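Local structure of tRNA (uracil(54)-C(5))-methyltransferase (Pyrococcus abyssi, 2JJQ) at residues R130-I135 with D239-D244; I175-I180 with T221-F226; A364-R369 with I382-C387. The protein catalyses the transfer of a methyl group from S-adenosyl-L-methionine to C5 of uridine 54 in tRNA, forming 5-methyluridine. All blocks are in the same frame, centred on the assembly; numbering follows the deposited sequence.

Interaction 1 (R130-I135 with D239-D244); sequences RIDLAI and DVSYGD
Asp132 and Ser241 meet through a single side-chain hydrogen bond, and the aspartate can be followed outward to see how that bond is prepared. Its CB lies 3.8 Å from Ser241 OG, a loose van der Waals approach that brings the two short side chains together. CG is next, 3.5 Å from Ser241 OG; chi1 of -61° turns it away from the carbonyl carbon, which spreads the carboxylate between Arg130 on its own strand and the loop opposite. At the tip the two oxygens do different work. OD1 takes Arg130 NE at 2.7 Å through its syn lone pair, although the oxygen stands 32° out of the arginine's guanidinium plane. OD2 is shared: Arg130 NH2 reaches it at 2.5 Å, as part of the salt bridge, and Ser241 OG donates to it, also at 2.5 Å; both lengths are shorter than such bonds normally are, so their exact values are doubtful.

Arg130 and Asp132 project from the same face of strand 130-136, an outermost strand of a five-stranded mixed sheet, so the arginine can run out beside the strand to reach Asp132. The residues between and beyond them, Ile131 and Leu133, pack instead on helix 162-178. The loop carrying Ser241 leads into strand 244-250, at the other margin of the sheet, and passes over strand 192-199, where Ser241 touches Tyr194.

Arg130 suits its place because a chain extended from CG to NE sets two N-H groups beside one carboxylate. The N-H···O angle from NE to OD1 is 134°, a bent geometry which suggests that charge contributes much of the pairing. Serine supplies a compact donor at the loop's nearest approach, with OG directed to the strand. NH2 remains 3.7 Å from Ser241 OG, in contact but not bonded.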
ATOM      1  N   ARG A 130      -3.554   5.859  -5.195  1.00 13.18           N
ATOM      2  CA  ARG A 130      -3.528   6.951  -4.210  1.00 13.66           C
ATOM      3  C   ARG A 130      -2.126   7.581  -4.171  1.00 15.35           C
ATOM      4  O   ARG A 130      -1.140   6.857  -4.113  1.00 16.00           O
ATOM      5  CB  ARG A 130      -3.934   6.450  -2.813  1.00 14.32           C
ATOM      6  CG  ARG A 130      -3.956   7.527  -1.764  1.00 18.73           C
ATOM      7  CD  ARG A 130      -3.950   7.037  -0.321  1.00 24.90           C
ATOM      8  NE  ARG A 130      -3.803   8.216   0.539  1.00 29.60           N
ATOM      9  CZ  ARG A 130      -4.139   8.304   1.815  1.00 34.22           C
ATOM     10  NH1 ARG A 130      -4.614   7.244   2.458  1.00 39.80           N
ATOM     11  NH2 ARG A 130      -3.979   9.457   2.463  1.00 34.67           N
ATOM     12  N   ILE A 131      -2.041   8.913  -4.187  1.00 14.32           N
ATOM     13  CA  ILE A 131      -0.790   9.579  -3.876  1.00 14.74           C
ATOM     14  C   ILE A 131      -1.098  10.769  -2.979  1.00 15.07           C
ATOM     15  O   ILE A 131      -2.226  11.330  -3.065  1.00 15.79           O
ATOM     16  CB  ILE A 131      -0.047  10.050  -5.115  1.00 16.32           C
ATOM     17  CG1 ILE A 131      -0.886  11.014  -5.945  1.00 14.62           C
ATOM     18  CG2 ILE A 131       0.402   8.805  -5.944  1.00 19.62           C
ATOM     19  CD1 ILE A 131      -0.104  11.413  -7.196  1.00 23.14           C
ATOM     20  N   ASP A 132      -0.160  11.088  -2.088  1.00 15.46           N
ATOM     21  CA  ASP A 132      -0.328  12.175  -1.116  1.00 17.11           C
ATOM     22  C   ASP A 132       0.768  13.176  -1.460  1.00 19.04           C
ATOM     23  O   ASP A 132       1.973  12.869  -1.327  1.00 18.32           O
ATOM     24  CB  ASP A 132      -0.194  11.621   0.316  1.00 19.97           C
ATOM     25  CG  ASP A 132      -1.290  10.542   0.643  1.00 24.36           C
ATOM     26  OD1 ASP A 132      -1.607   9.661  -0.202  1.00 30.40           O
ATOM     27  OD2 ASP A 132      -1.843  10.538   1.758  1.00 30.27           O
ATOM     28  N   LEU A 133       0.374  14.307  -2.031  1.00 16.78           N
ATOM     29  CA  LEU A 133       1.323  15.326  -2.445  1.00 16.46           C
ATOM     30  C   LEU A 133       1.330  16.463  -1.442  1.00 16.51           C
ATOM     31  O   LEU A 133       0.278  17.030  -1.107  1.00 16.44           O
ATOM     32  CB  LEU A 133       0.925  15.870  -3.822  1.00 15.36           C
ATOM     33  CG  LEU A 133       0.914  14.853  -4.972  1.00 20.38           C
ATOM     34  CD1 LEU A 133       0.092  15.381  -6.133  1.00 20.56           C
ATOM     35  CD2 LEU A 133       2.341  14.581  -5.395  1.00 23.56           C
ATOM     36  N   ALA A 134       2.512  16.774  -0.907  1.00 15.26           N
ATOM     37  CA  ALA A 134       2.653  17.928  -0.067  1.00 16.16           C
ATOM     38  C   ALA A 134       2.642  19.217  -0.905  1.00 17.10           C
ATOM     39  O   ALA A 134       3.200  19.257  -2.009  1.00 17.92           O
ATOM     40  CB  ALA A 134       3.965  17.827   0.813  1.00 16.00           C
ATOM     41  N   ILE A 135       2.023  20.275  -0.365  1.00 18.33           N
ATOM     42  CA  ILE A 135       1.859  21.524  -1.142  1.00 18.21           C
ATOM     43  C   ILE A 135       2.602  22.612  -0.365  1.00 20.10           C
ATOM     44  O   ILE A 135       2.140  23.091   0.640  1.00 18.23           O
ATOM     45  CB  ILE A 135       0.358  21.881  -1.307  1.00 18.97           C
ATOM     46  CG1 ILE A 135      -0.414  20.680  -1.903  1.00 16.39           C
ATOM     47  CG2 ILE A 135       0.154  23.196  -2.103  1.00 17.86           C
ATOM     48  CD1 ILE A 135      -1.914  20.838  -1.720  1.00 21.34           C
ATOM     49  N   ASP A 239       1.932  15.961  11.518  1.00 31.11           N
ATOM     50  CA  ASP A 239       2.010  16.066  10.080  1.00 28.88           C
ATOM     51  C   ASP A 239       1.365  14.826   9.453  1.00 27.12           C
ATOM     52  O   ASP A 239       1.984  13.760   9.356  1.00 27.44           O
ATOM     53  CB  ASP A 239       3.476  16.179   9.674  1.00 29.42           C
ATOM     54  CG  ASP A 239       3.661  16.136   8.185  1.00 30.12           C
ATOM     55  OD1 ASP A 239       2.637  16.108   7.442  1.00 32.15           O
ATOM     56  OD2 ASP A 239       4.822  16.092   7.754  1.00 28.46           O
ATOM     57  N   VAL A 240       0.103  14.940   9.022  1.00 24.08           N
ATOM     58  CA  VAL A 240      -0.566  13.807   8.395  1.00 22.01           C
ATOM     59  C   VAL A 240      -1.316  14.292   7.157  1.00 20.23           C
ATOM     60  O   VAL A 240      -1.660  15.450   7.057  1.00 19.68           O
ATOM     61  CB  VAL A 240      -1.594  13.112   9.324  1.00 22.39           C
ATOM     62  CG1 VAL A 240      -0.880  12.277  10.439  1.00 22.79           C
ATOM     63  CG2 VAL A 240      -2.505  14.139   9.942  1.00 21.98           C
ATOM     64  N   SER A 241      -1.570  13.381   6.243  1.00 19.86           N
ATOM     65  CA  SER A 241      -2.248  13.704   4.997  1.00 19.15           C
ATOM     66  C   SER A 241      -3.734  13.250   5.034  1.00 17.93           C
ATOM     67  O   SER A 241      -4.273  12.736   4.091  1.00 18.13           O
ATOM     68  CB  SER A 241      -1.449  13.092   3.840  1.00 20.57           C
ATOM     69  OG  SER A 241      -1.482  11.679   3.932  1.00 21.88           O
ATOM     70  N   TYR A 242      -4.374  13.436   6.173  1.00 18.05           N
ATOM     71  CA  TYR A 242      -5.803  13.208   6.292  1.00 18.61           C
ATOM     72  C   TYR A 242      -6.270  14.100   7.455  1.00 17.97           C
ATOM     73  O   TYR A 242      -5.460  14.616   8.246  1.00 19.77           O
ATOM     74  CB  TYR A 242      -6.130  11.719   6.489  1.00 19.06           C
ATOM     75  CG  TYR A 242      -5.541  11.210   7.738  1.00 23.36           C
ATOM     76  CD1 TYR A 242      -4.241  10.661   7.753  1.00 27.66           C
ATOM     77  CD2 TYR A 242      -6.186  11.402   8.930  1.00 28.24           C
ATOM     78  CE1 TYR A 242      -3.652  10.253   8.962  1.00 33.48           C
ATOM     79  CE2 TYR A 242      -5.616  10.978  10.128  1.00 34.15           C
ATOM     80  CZ  TYR A 242      -4.358  10.417  10.129  1.00 33.17           C
ATOM     81  OH  TYR A 242      -3.808  10.045  11.332  1.00 40.25           O
ATOM     82  N   GLY A 243      -7.554  14.373   7.501  1.00 16.93           N
ATOM     83  CA  GLY A 243      -8.061  15.191   8.591  1.00 17.06           C
ATOM     84  C   GLY A 243      -9.551  14.958   8.723  1.00 16.96           C
ATOM     85  O   GLY A 243     -10.112  14.052   8.100  1.00 16.75           O
ATOM     86  N   ASP A 244     -10.193  15.813   9.487  1.00 16.29           N
ATOM     87  CA  ASP A 244     -11.658  15.733   9.650  1.00 18.03           C
ATOM     88  C   ASP A 244     -12.337  16.189   8.371  1.00 16.90           C
ATOM     89  O   ASP A 244     -11.974  17.199   7.832  1.00 17.34           O
ATOM     90  CB  ASP A 244     -12.092  16.665  10.801  1.00 19.49           C
ATOM     91  CG  ASP A 244     -11.441  16.279  12.150  1.00 24.23           C
ATOM     92  OD1 ASP A 244     -11.161  15.075  12.339  1.00 26.28           O
ATOM     93  OD2 ASP A 244     -11.221  17.179  13.010  1.00 29.94           O
TER

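Interaction 2 (I175-I180 with T221-F226); sequences IEEEKI and TNYFDF
The final turn of helix 162-178 presents Glu177 and Glu178 to Tyr223, which stands in the loop between strands 206-212 and 228-233. The helix finishes in a Schellman motif: Ile180 N bonds to Ile175 O at 3.0 Å, a weaker bond runs from Lys179 N to Glu176 O, and Lys179 takes positive phi. Its NZ also curls back to that carbonyl.

Tyrosine suits the loop because its ring can lean on Phe174 of the helix while the para hydroxyl extends to the carboxylates. The two glutamates flank its far end, both near the ring plane. Glu177 runs extended past the CE1 edge, where its OE1 comes within 3.5 Å of Tyr223 CE1. Glu178 approaches at the CE2 edge, and a bend at chi2 (-65°) turns its carboxylate in toward the hydroxyl, almost perpendicular to the ring (85°). Arg170, one helical turn before Phe174, bonds to the carbonyl of Tyr223 and pairs with Asp225, holding the loop to the same helix.

Tyr223 OH donates to Glu178 OE2 at 2.7 Å, meeting that oxygen on its anti side, 23° out of the carboxylate plane.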
ATOM      1  N   ILE A 175      -4.291  27.682  -6.556  1.00 21.09           N
ATOM      2  CA  ILE A 175      -3.480  28.330  -5.580  1.00 22.61           C
ATOM      3  C   ILE A 175      -3.197  29.746  -6.094  1.00 23.43           C
ATOM      4  O   ILE A 175      -3.232  30.710  -5.346  1.00 23.49           O
ATOM      5  CB  ILE A 175      -2.125  27.595  -5.403  1.00 21.48           C
ATOM      6  CG1 ILE A 175      -2.324  26.325  -4.556  1.00 21.15           C
ATOM      7  CG2 ILE A 175      -1.157  28.473  -4.606  1.00 22.72           C
ATOM      8  CD1 ILE A 175      -1.145  25.372  -4.584  1.00 21.76           C
ATOM      9  N   GLU A 176      -2.869  29.849  -7.366  1.00 25.71           N
ATOM     10  CA  GLU A 176      -2.416  31.154  -7.857  1.00 28.05           C
ATOM     11  C   GLU A 176      -3.589  32.116  -7.896  1.00 28.28           C
ATOM     12  O   GLU A 176      -3.495  33.287  -7.464  1.00 29.11           O
ATOM     13  CB  GLU A 176      -1.797  31.036  -9.234  1.00 28.91           C
ATOM     14  CG  GLU A 176      -1.624  32.420  -9.916  1.00 33.40           C
ATOM     15  CD  GLU A 176      -0.877  32.312 -11.212  1.00 39.50           C
ATOM     16  OE1 GLU A 176       0.081  31.497 -11.252  1.00 44.11           O
ATOM     17  OE2 GLU A 176      -1.236  33.031 -12.184  1.00 43.12           O
ATOM     18  N   GLU A 177      -4.706  31.654  -8.428  1.00 28.20           N
ATOM     19  CA  GLU A 177      -5.804  32.582  -8.699  1.00 28.81           C
ATOM     20  C   GLU A 177      -6.650  32.880  -7.507  1.00 28.14           C
ATOM     21  O   GLU A 177      -7.298  33.936  -7.481  1.00 29.57           O
ATOM     22  CB  GLU A 177      -6.708  32.109  -9.833  1.00 28.52           C
ATOM     23  CG  GLU A 177      -5.979  31.849 -11.103  1.00 31.61           C
ATOM     24  CD  GLU A 177      -6.901  31.253 -12.145  1.00 34.28           C
ATOM     25  OE1 GLU A 177      -8.125  31.538 -12.076  1.00 32.33           O
ATOM     26  OE2 GLU A 177      -6.388  30.530 -13.033  1.00 38.55           O
ATOM     27  N   GLU A 178      -6.650  31.990  -6.515  1.00 26.64           N
ATOM     28  CA  GLU A 178      -7.372  32.228  -5.282  1.00 25.69           C
ATOM     29  C   GLU A 178      -6.415  32.661  -4.170  1.00 26.01           C
ATOM     30  O   GLU A 178      -6.848  32.839  -3.035  1.00 25.37           O
ATOM     31  CB  GLU A 178      -8.159  30.970  -4.838  1.00 26.14           C
ATOM     32  CG  GLU A 178      -9.273  30.568  -5.812  1.00 27.36           C
ATOM     33  CD  GLU A 178     -10.408  31.622  -5.916  1.00 32.06           C
ATOM     34  OE1 GLU A 178     -10.613  32.415  -4.963  1.00 28.19           O
ATOM     35  OE2 GLU A 178     -11.087  31.638  -6.974  1.00 35.18           O
ATOM     36  N   LYS A 179      -5.129  32.810  -4.515  1.00 26.23           N
ATOM     37  CA  LYS A 179      -4.076  33.276  -3.578  1.00 26.42           C
ATOM     38  C   LYS A 179      -4.134  32.460  -2.291  1.00 25.55           C
ATOM     39  O   LYS A 179      -4.335  32.972  -1.173  1.00 25.74           O
ATOM     40  CB  LYS A 179      -4.203  34.791  -3.336  1.00 26.94           C
ATOM     41  CG  LYS A 179      -4.043  35.605  -4.639  1.00 29.81           C
ATOM     42  CD  LYS A 179      -2.656  35.319  -5.331  1.00 35.30           C
ATOM     43  CE  LYS A 179      -2.490  36.100  -6.655  1.00 36.64           C
ATOM     44  NZ  LYS A 179      -1.563  35.438  -7.631  1.00 39.12           N
ATOM     45  N   ILE A 180      -4.005  31.147  -2.459  1.00 23.68           N
ATOM     46  CA  ILE A 180      -4.123  30.270  -1.305  1.00 23.17           C
ATOM     47  C   ILE A 180      -2.790  30.135  -0.556  1.00 21.80           C
ATOM     48  O   ILE A 180      -1.760  29.833  -1.159  1.00 22.82           O
ATOM     49  CB  ILE A 180      -4.584  28.865  -1.752  1.00 22.66           C
ATOM     50  CG1 ILE A 180      -5.858  28.983  -2.603  1.00 19.08           C
ATOM     51  CG2 ILE A 180      -4.749  27.967  -0.534  1.00 22.69           C
ATOM     52  CD1 ILE A 180      -6.453  27.607  -3.007  1.00 20.45           C
ATOM     53  N   THR A 221     -14.649  24.108  -7.038  1.00 21.70           N
ATOM     54  CA  THR A 221     -15.474  23.614  -8.134  1.00 24.91           C
ATOM     55  C   THR A 221     -15.160  24.184  -9.504  1.00 24.78           C
ATOM     56  O   THR A 221     -15.280  23.496 -10.497  1.00 25.81           O
ATOM     57  CB  THR A 221     -16.950  23.858  -7.760  1.00 24.45           C
ATOM     58  OG1 THR A 221     -17.330  22.805  -6.868  1.00 30.18           O
ATOM     59  CG2 THR A 221     -17.789  23.821  -8.931  1.00 31.05           C
ATOM     60  N   ASN A 222     -14.748  25.433  -9.564  1.00 24.93           N
ATOM     61  CA  ASN A 222     -14.342  26.009 -10.853  1.00 26.74           C
ATOM     62  C   ASN A 222     -12.919  25.671 -11.276  1.00 25.72           C
ATOM     63  O   ASN A 222     -12.484  26.079 -12.338  1.00 26.85           O
ATOM     64  CB  ASN A 222     -14.496  27.529 -10.839  1.00 28.29           C
ATOM     65  CG  ASN A 222     -15.955  27.951 -10.854  1.00 32.08           C
ATOM     66  OD1 ASN A 222     -16.349  28.863 -10.122  1.00 38.93           O
ATOM     67  ND2 ASN A 222     -16.765  27.273 -11.671  1.00 36.15           N
ATOM     68  N   TYR A 223     -12.198  24.918 -10.451  1.00 21.97           N
ATOM     69  CA  TYR A 223     -10.820  24.620 -10.788  1.00 20.70           C
ATOM     70  C   TYR A 223     -10.594  23.162 -11.088  1.00 19.61           C
ATOM     71  O   TYR A 223      -9.625  22.818 -11.747  1.00 18.43           O
ATOM     72  CB  TYR A 223      -9.910  25.053  -9.637  1.00 19.92           C
ATOM     73  CG  TYR A 223      -9.893  26.547  -9.521  1.00 20.78           C
ATOM     74  CD1 TYR A 223      -9.000  27.321 -10.292  1.00 22.15           C
ATOM     75  CD2 TYR A 223     -10.814  27.207  -8.706  1.00 23.53           C
ATOM     76  CE1 TYR A 223      -9.008  28.721 -10.199  1.00 25.26           C
ATOM     77  CE2 TYR A 223     -10.820  28.579  -8.610  1.00 24.50           C
ATOM     78  CZ  TYR A 223      -9.920  29.327  -9.354  1.00 25.30           C
ATOM     79  OH  TYR A 223      -9.951  30.710  -9.241  1.00 28.64           O
ATOM     80  N   PHE A 224     -11.470  22.306 -10.560  1.00 19.43           N
ATOM     81  CA  PHE A 224     -11.344  20.846 -10.765  1.00 20.11           C
ATOM     82  C   PHE A 224     -12.618  20.258 -11.330  1.00 21.86           C
ATOM     83  O   PHE A 224     -13.699  20.716 -10.988  1.00 22.82           O
ATOM     84  CB  PHE A 224     -11.017  20.146  -9.436  1.00 19.20           C
ATOM     85  CG  PHE A 224      -9.711  20.579  -8.861  1.00 17.60           C
ATOM     86  CD1 PHE A 224      -8.559  19.873  -9.158  1.00 16.31           C
ATOM     87  CD2 PHE A 224      -9.622  21.751  -8.091  1.00 19.79           C
ATOM     88  CE1 PHE A 224      -7.347  20.268  -8.694  1.00 16.30           C
ATOM     89  CE2 PHE A 224      -8.398  22.167  -7.603  1.00 18.10           C
ATOM     90  CZ  PHE A 224      -7.251  21.446  -7.933  1.00 19.70           C
ATOM     91  N   ASP A 225     -12.465  19.242 -12.180  1.00 23.08           N
ATOM     92  CA  ASP A 225     -13.590  18.567 -12.807  1.00 25.15           C
ATOM     93  C   ASP A 225     -13.722  17.103 -12.374  1.00 23.30           C
ATOM     94  O   ASP A 225     -14.452  16.324 -13.013  1.00 23.72           O
ATOM     95  CB  ASP A 225     -13.458  18.609 -14.333  1.00 27.77           C
ATOM     96  CG  ASP A 225     -13.589  19.992 -14.875  1.00 34.98           C
ATOM     97  OD1 ASP A 225     -14.680  20.614 -14.632  1.00 41.79           O
ATOM     98  OD2 ASP A 225     -12.590  20.472 -15.505  1.00 42.47           O
ATOM     99  N   PHE A 226     -13.104  16.749 -11.260  1.00 19.51           N
ATOM    100  CA  PHE A 226     -13.083  15.355 -10.840  1.00 17.49           C
ATOM    101  C   PHE A 226     -14.430  14.966 -10.218  1.00 16.91           C
ATOM    102  O   PHE A 226     -15.243  15.824  -9.813  1.00 16.79           O
ATOM    103  CB  PHE A 226     -11.931  15.130  -9.837  1.00 15.79           C
ATOM    104  CG  PHE A 226     -10.577  15.335 -10.419  1.00 17.28           C
ATOM    105  CD1 PHE A 226     -10.265  14.857 -11.707  1.00 17.95           C
ATOM    106  CD2 PHE A 226      -9.587  16.000  -9.661  1.00 19.98           C
ATOM    107  CE1 PHE A 226      -8.977  15.042 -12.234  1.00 17.20           C
ATOM    108  CE2 PHE A 226      -8.305  16.196 -10.176  1.00 18.44           C
ATOM    109  CZ  PHE A 226      -7.999  15.727 -11.482  1.00 18.81           C
TER

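Interaction 3 (A364-R369 with I382-C387); sequences AGLHPR and IVYVSC
Apolar packing joins Leu366 to Tyr384. The two side chains run alongside each other, pointing opposite ways: Leu366 CD1 lies 3.8 Å from Tyr384 CE1, and Leu366 CG sits 3.9 Å from the same ring carbon, an oblique approach. Tyr384 reaches across because its CG is trans to the backbone nitrogen (chi1 -170°). Leucine offers a branched end that fits this buried place, where it also touches Val359, Val371 and Tyr298, which binds S-adenosyl-L-methionine. Tyrosine gives it an apolar flank, meets Phe392 edge-to-face, and carries its hydroxyl to Asp395 of helix 389-398.

Beyond the ring, Tyr384 OH passes 4.2 Å from Gly365 CA. Glycine suits a backbone with positive phi here, since it has no CB to press on the carbonyl oxygen of Ala364.

These residues belong to a beta-alpha-beta unit of the class I-like methyltransferase fold: strand 356-359, helix 368-377 and strand 381-386. The packing thus ties the loop entering the helix to the strand that follows it, and Cys387, the predicted nucleophile, stands just past the end of that strand.

The polar bonds lie around this packing. Asp395 OD2 is hydrogen-bonded to both Tyr384 OH and Leu366 N, so one carboxylate oxygen serves both sides of the contact. At the helix start, His367 is the N-cap: its ND1 accepts from Arg369 N at 2.9 Å, nearly straight (160°) and within 1° of the imidazole plane.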
ATOM      1  N   ALA A 364       2.155  -6.333  13.436  1.00 21.61           N
ATOM      2  CA  ALA A 364       2.414  -7.154  14.628  1.00 20.82           C
ATOM      3  C   ALA A 364       2.202  -8.651  14.375  1.00 20.58           C
ATOM      4  O   ALA A 364       2.642  -9.498  15.185  1.00 21.43           O
ATOM      5  CB  ALA A 364       1.524  -6.704  15.785  1.00 22.02           C
ATOM      6  N   GLY A 365       1.500  -8.979  13.291  1.00 18.25           N
ATOM      7  CA  GLY A 365       1.191 -10.368  13.002  1.00 17.72           C
ATOM      8  C   GLY A 365      -0.018 -10.827  13.790  1.00 16.31           C
ATOM      9  O   GLY A 365      -0.718 -10.022  14.383  1.00 17.39           O
ATOM     10  N   LEU A 366      -0.261 -12.130  13.823  1.00 16.14           N
ATOM     11  CA  LEU A 366      -1.435 -12.675  14.484  1.00 15.57           C
ATOM     12  C   LEU A 366      -1.287 -12.624  16.010  1.00 17.51           C
ATOM     13  O   LEU A 366      -0.277 -13.073  16.534  1.00 19.49           O
ATOM     14  CB  LEU A 366      -1.590 -14.151  14.105  1.00 16.20           C
ATOM     15  CG  LEU A 366      -1.747 -14.449  12.595  1.00 14.25           C
ATOM     16  CD1 LEU A 366      -1.878 -15.943  12.463  1.00 19.32           C
ATOM     17  CD2 LEU A 366      -3.009 -13.760  12.079  1.00 15.96           C
ATOM     18  N   HIS A 367      -2.271 -12.098  16.724  1.00 18.17           N
ATOM     19  CA  HIS A 367      -2.222 -12.180  18.195  1.00 20.07           C
ATOM     20  C   HIS A 367      -2.039 -13.638  18.638  1.00 20.82           C
ATOM     21  O   HIS A 367      -2.714 -14.533  18.126  1.00 20.04           O
ATOM     22  CB  HIS A 367      -3.516 -11.696  18.808  1.00 20.09           C
ATOM     23  CG  HIS A 367      -3.400 -11.408  20.274  1.00 23.42           C
ATOM     24  ND1 HIS A 367      -3.291 -12.401  21.221  1.00 26.49           N
ATOM     25  CD2 HIS A 367      -3.356 -10.237  20.952  1.00 26.59           C
ATOM     26  CE1 HIS A 367      -3.204 -11.858  22.422  1.00 28.27           C
ATOM     27  NE2 HIS A 367      -3.215 -10.544  22.286  1.00 26.70           N
ATOM     28  N   PRO A 368      -1.137 -13.889  19.616  1.00 21.25           N
ATOM     29  CA  PRO A 368      -0.975 -15.254  20.172  1.00 21.60           C
ATOM     30  C   PRO A 368      -2.266 -15.974  20.554  1.00 20.35           C
ATOM     31  O   PRO A 368      -2.381 -17.196  20.336  1.00 21.71           O
ATOM     32  CB  PRO A 368      -0.080 -15.003  21.404  1.00 22.79           C
ATOM     33  CG  PRO A 368       0.843 -13.868  20.906  1.00 21.51           C
ATOM     34  CD  PRO A 368      -0.142 -12.947  20.174  1.00 22.05           C
ATOM     35  N   ARG A 369      -3.234 -15.260  21.109  1.00 20.49           N
ATOM     36  CA  ARG A 369      -4.530 -15.857  21.463  1.00 21.54           C
ATOM     37  C   ARG A 369      -5.300 -16.357  20.236  1.00 20.69           C
ATOM     38  O   ARG A 369      -5.996 -17.357  20.286  1.00 21.24           O
ATOM     39  CB  ARG A 369      -5.418 -14.886  22.253  1.00 22.22           C
ATOM     40  CG  ARG A 369      -4.984 -14.750  23.716  1.00 30.56           C
ATOM     41  CD  ARG A 369      -5.773 -13.713  24.515  1.00 37.79           C
ATOM     42  NE  ARG A 369      -5.354 -13.762  25.918  1.00 44.59           N
ATOM     43  CZ  ARG A 369      -5.625 -12.819  26.820  1.00 49.66           C
ATOM     44  NH1 ARG A 369      -6.311 -11.727  26.463  1.00 49.35           N
ATOM     45  NH2 ARG A 369      -5.204 -12.964  28.083  1.00 50.16           N
ATOM     46  N   ILE A 382      -6.486 -22.348   6.347  1.00 12.94           N
ATOM     47  CA  ILE A 382      -6.193 -20.955   6.657  1.00 13.15           C
ATOM     48  C   ILE A 382      -5.563 -20.303   5.439  1.00 13.08           C
ATOM     49  O   ILE A 382      -4.612 -20.847   4.852  1.00 13.54           O
ATOM     50  CB  ILE A 382      -5.242 -20.796   7.898  1.00 13.43           C
ATOM     51  CG1 ILE A 382      -5.945 -21.315   9.146  1.00 12.57           C
ATOM     52  CG2 ILE A 382      -4.860 -19.333   8.027  1.00 11.57           C
ATOM     53  CD1 ILE A 382      -4.978 -21.489  10.383  1.00 14.71           C
ATOM     54  N   VAL A 383      -6.045 -19.118   5.056  1.00 12.43           N
ATOM     55  CA  VAL A 383      -5.358 -18.351   3.989  1.00 12.90           C
ATOM     56  C   VAL A 383      -4.721 -17.126   4.643  1.00 12.88           C
ATOM     57  O   VAL A 383      -5.413 -16.319   5.208  1.00 13.78           O
ATOM     58  CB  VAL A 383      -6.354 -17.893   2.820  1.00 12.95           C
ATOM     59  CG1 VAL A 383      -5.596 -17.017   1.807  1.00 13.80           C
ATOM     60  CG2 VAL A 383      -6.991 -19.099   2.141  1.00 13.52           C
ATOM     61  N   TYR A 384      -3.400 -17.009   4.582  1.00 13.48           N
ATOM     62  CA  TYR A 384      -2.681 -15.978   5.294  1.00 13.86           C
ATOM     63  C   TYR A 384      -2.117 -15.037   4.220  1.00 14.34           C
ATOM     64  O   TYR A 384      -1.376 -15.476   3.340  1.00 14.59           O
ATOM     65  CB  TYR A 384      -1.571 -16.625   6.125  1.00 13.33           C
ATOM     66  CG  TYR A 384      -0.846 -15.728   7.149  1.00 14.77           C
ATOM     67  CD1 TYR A 384      -0.459 -16.239   8.404  1.00 14.28           C
ATOM     68  CD2 TYR A 384      -0.585 -14.387   6.882  1.00 15.69           C
ATOM     69  CE1 TYR A 384       0.246 -15.452   9.361  1.00 15.69           C
ATOM     70  CE2 TYR A 384       0.140 -13.592   7.824  1.00 17.61           C
ATOM     71  CZ  TYR A 384       0.515 -14.136   9.068  1.00 16.62           C
ATOM     72  OH  TYR A 384       1.201 -13.332   9.968  1.00 14.80           O
ATOM     73  N   VAL A 385      -2.527 -13.769   4.255  1.00 12.66           N
ATOM     74  CA  VAL A 385      -2.030 -12.748   3.339  1.00 11.97           C
ATOM     75  C   VAL A 385      -1.143 -11.806   4.133  1.00 13.62           C
ATOM     76  O   VAL A 385      -1.514 -11.391   5.231  1.00 14.33           O
ATOM     77  CB  VAL A 385      -3.246 -11.966   2.770  1.00 14.45           C
ATOM     78  CG1 VAL A 385      -2.822 -10.817   1.888  1.00 14.17           C
ATOM     79  CG2 VAL A 385      -4.163 -12.940   2.023  1.00 11.25           C
ATOM     80  N   SER A 386       0.035 -11.486   3.596  1.00 13.57           N
ATOM     81  CA  SER A 386       1.031 -10.733   4.372  1.00 15.30           C
ATOM     82  C   SER A 386       1.965  -9.991   3.445  1.00 14.92           C
ATOM     83  O   SER A 386       2.451 -10.583   2.478  1.00 15.40           O
ATOM     84  CB  SER A 386       1.895 -11.699   5.203  1.00 15.54           C
ATOM     85  OG  SER A 386       2.883 -11.026   5.985  1.00 19.28           O
ATOM     86  N   CYS A 387       2.267  -8.734   3.734  1.00 15.56           N
ATOM     87  CA  CYS A 387       3.422  -8.107   3.032  1.00 16.57           C
ATOM     88  C   CYS A 387       4.665  -8.057   3.969  1.00 17.38           C
ATOM     89  O   CYS A 387       5.629  -7.363   3.688  1.00 16.46           O
ATOM     90  CB  CYS A 387       3.078  -6.695   2.489  1.00 18.82           C
ATOM     91  SG  CYS A 387       2.838  -5.546   3.784  1.00 28.75           S
TER

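How the interactions relate
Interactions 1 and 2 share one part of the molecule, with centres 18 Å apart and interaction 2 nested within the loop that interaction 1 closes. They touch where Ile135 CG2 packs on Ile175 CD1 at 3.5 Å, joining the edge strand to helix 162-178. Interaction 3 comes later in the chain, on the other side of its centre, 29 Å from interaction 1 and 45 Å from interaction 2 between centres. It lies nearest the chemistry: 382-387 ends at Cys387, the predicted nucleophile, and the nearest atoms of Gly365 and the bound S-adenosyl-L-homocysteine are about 9 Å apart. The Arg130 side chain is about 12 Å from that ligand, while interaction 2 is remote from the known sites.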